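Local coordinates for phenazine biosynthesis protein PhzF family (Enterococcus faecalis, PDB 1S7J), which probably acts as an isomerase, like other members of the PhzF family, at residues A[24-27]-A[28-32]. Residues are numbered along the deposited sequence; the frame is centred on the assembly and turned at random.
Sequences YVLE and KWLPE
The backbone turns at E27 and then runs extended through K28, W29 and L30, so that W29 and L30, three and four residues on, pass beside the side chain of L26. L26 is the hub of this local cluster. Its CG lies anti to its own carbonyl carbon (chi1 -40°), and the two methyls part between W29 and L30. CD1 sits 4.0 Å from CE3 of the W29 indole, approaching the ring obliquely, and CD2 lies 3.9 Å from CD1 of L30. CD1 of L26 is equally near that L30 methyl, so the L30 branch packs against both arms of the fork, the two leucine side chains crossing at about a right angle. At the base of L26, CB is 3.2 Å from the carbonyl O of K28, a close van der Waals approach at the bend. E27 and K28 carry their extended chains out on the exposed side; E27 OE2 and K28 NZ remain 5.1 Å apart, too far for a salt bridge, though a weak mutual attraction is plausible. This is apolar packing in the connection from strand 19-25 to helix 32-42, with P31 as the N-cap residue, at the surface and away from the predicted active-site residue E46. L26 also touches V51 of strand 47-53 and Y3 of strand 2-10. W29 packs on F49 and V51 of strand 47-53 and on A58 of strand 56-62, makes a cation-pi contact with R60 of the latter strand, and gives a weak hydrogen bond from NE1 to E53, while both W29 and L30 lean on M35 of helix 32-42.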
loop_
_atom_site.group_PDB
_atom_site.type_symbol
_atom_site.label_atom_id
_atom_site.label_comp_id
_atom_site.label_asym_id
_atom_site.label_seq_id
_atom_site.Cartn_x
_atom_site.Cartn_y
_atom_site.Cartn_z
ATOM N N TYR A 24 5.862 -14.780 5.669
ATOM C CA TYR A 24 6.279 -15.981 6.376
ATOM C C TYR A 24 5.387 -16.238 7.555
ATOM O O TYR A 24 5.322 -15.409 8.488
ATOM C CB TYR A 24 7.706 -15.851 6.896
ATOM C CG TYR A 24 8.779 -16.017 5.874
ATOM C CD1 TYR A 24 8.967 -15.077 4.868
ATOM C CD2 TYR A 24 9.649 -17.110 5.925
ATOM C CE1 TYR A 24 9.997 -15.210 3.937
ATOM C CE2 TYR A 24 10.681 -17.255 5.006
ATOM C CZ TYR A 24 10.854 -16.305 4.017
ATOM O OH TYR A 24 11.890 -16.422 3.145
ATOM N N VAL A 25 4.646 -17.346 7.527
ATOM C CA VAL A 25 3.798 -17.713 8.647
ATOM C C VAL A 25 4.623 -18.699 9.472
ATOM O O VAL A 25 4.847 -19.828 9.067
ATOM C CB VAL A 25 2.463 -18.367 8.214
ATOM C CG1 VAL A 25 1.596 -18.619 9.445
ATOM C CG2 VAL A 25 1.714 -17.469 7.242
ATOM N N LEU A 26 5.108 -18.217 10.613
ATOM C CA LEU A 26 5.946 -18.997 11.521
ATOM C C LEU A 26 5.156 -19.589 12.690
ATOM O O LEU A 26 4.106 -19.060 13.076
ATOM C CB LEU A 26 7.054 -18.094 12.091
ATOM C CG LEU A 26 7.740 -17.086 11.168
ATOM C CD1 LEU A 26 8.534 -16.094 11.985
ATOM C CD2 LEU A 26 8.624 -17.812 10.188
ATOM N N GLU A 27 5.666 -20.678 13.253
ATOM C CA GLU A 27 5.014 -21.320 14.388
ATOM C C GLU A 27 5.478 -20.690 15.705
ATOM O O GLU A 27 4.884 -20.911 16.758
ATOM C CB GLU A 27 5.264 -22.834 14.376
ATOM C CG GLU A 27 6.716 -23.250 14.211
ATOM C CD GLU A 27 6.890 -24.762 14.144
ATOM O OE1 GLU A 27 6.144 -25.418 13.382
ATOM O OE2 GLU A 27 7.775 -25.293 14.853
ATOM N N LYS A 28 6.562 -19.916 15.612
ATOM C CA LYS A 28 7.159 -19.196 16.737
ATOM C C LYS A 28 8.037 -18.077 16.160
ATOM O O LYS A 28 8.333 -18.064 14.971
ATOM C CB LYS A 28 7.989 -20.136 17.624
ATOM C CG LYS A 28 9.055 -20.919 16.888
ATOM C CD LYS A 28 9.756 -21.911 17.798
ATOM C CE LYS A 28 10.763 -22.750 17.016
ATOM N NZ LYS A 28 11.548 -23.657 17.894
ATOM N N TRP A 29 8.417 -17.125 16.990
ATOM C CA TRP A 29 9.227 -16.021 16.529
ATOM C C TRP A 29 10.710 -16.298 16.326
ATOM O O TRP A 29 11.370 -16.909 17.169
ATOM C CB TRP A 29 9.063 -14.821 17.436
ATOM C CG TRP A 29 7.803 -14.064 17.215
ATOM C CD1 TRP A 29 6.804 -13.859 18.113
ATOM C CD2 TRP A 29 7.412 -13.363 16.014
ATOM N NE1 TRP A 29 5.818 -13.075 17.563
ATOM C CE2 TRP A 29 6.167 -12.758 16.278
ATOM C CE3 TRP A 29 7.990 -13.194 14.757
ATOM C CZ2 TRP A 29 5.488 -11.991 15.320
ATOM C CZ3 TRP A 29 7.313 -12.433 13.808
ATOM C CH2 TRP A 29 6.078 -11.846 14.099
ATOM N N LEU A 30 11.214 -15.828 15.193
ATOM C CA LEU A 30 12.620 -15.948 14.853
ATOM C C LEU A 30 13.297 -14.716 15.456
ATOM O O LEU A 30 12.619 -13.739 15.788
ATOM C CB LEU A 30 12.797 -15.923 13.322
ATOM C CG LEU A 30 12.407 -17.158 12.502
ATOM C CD1 LEU A 30 12.292 -16.797 11.028
ATOM C CD2 LEU A 30 13.435 -18.267 12.711
ATOM N N PRO A 31 14.621 -14.766 15.654
ATOM C CA PRO A 31 15.327 -13.613 16.219
ATOM C C PRO A 31 15.187 -12.416 15.271
ATOM O O PRO A 31 15.009 -12.603 14.069
ATOM C CB PRO A 31 16.765 -14.100 16.282
ATOM C CG PRO A 31 16.607 -15.576 16.542
ATOM C CD PRO A 31 15.512 -15.941 15.573
ATOM N N GLU A 32 15.227 -11.211 15.816
ATOM C CA GLU A 32 15.112 -9.983 15.025
ATOM C C GLU A 32 16.093 -9.971 13.849
ATOM O O GLU A 32 15.717 -9.627 12.718
ATOM C CB GLU A 32 15.351 -8.770 15.943
ATOM C CG GLU A 32 16.173 -7.612 15.340
ATOM C CD GLU A 32 15.346 -6.655 14.493
ATOM O OE1 GLU A 32 15.932 -5.999 13.592
ATOM O OE2 GLU A 32 14.121 -6.535 14.736
#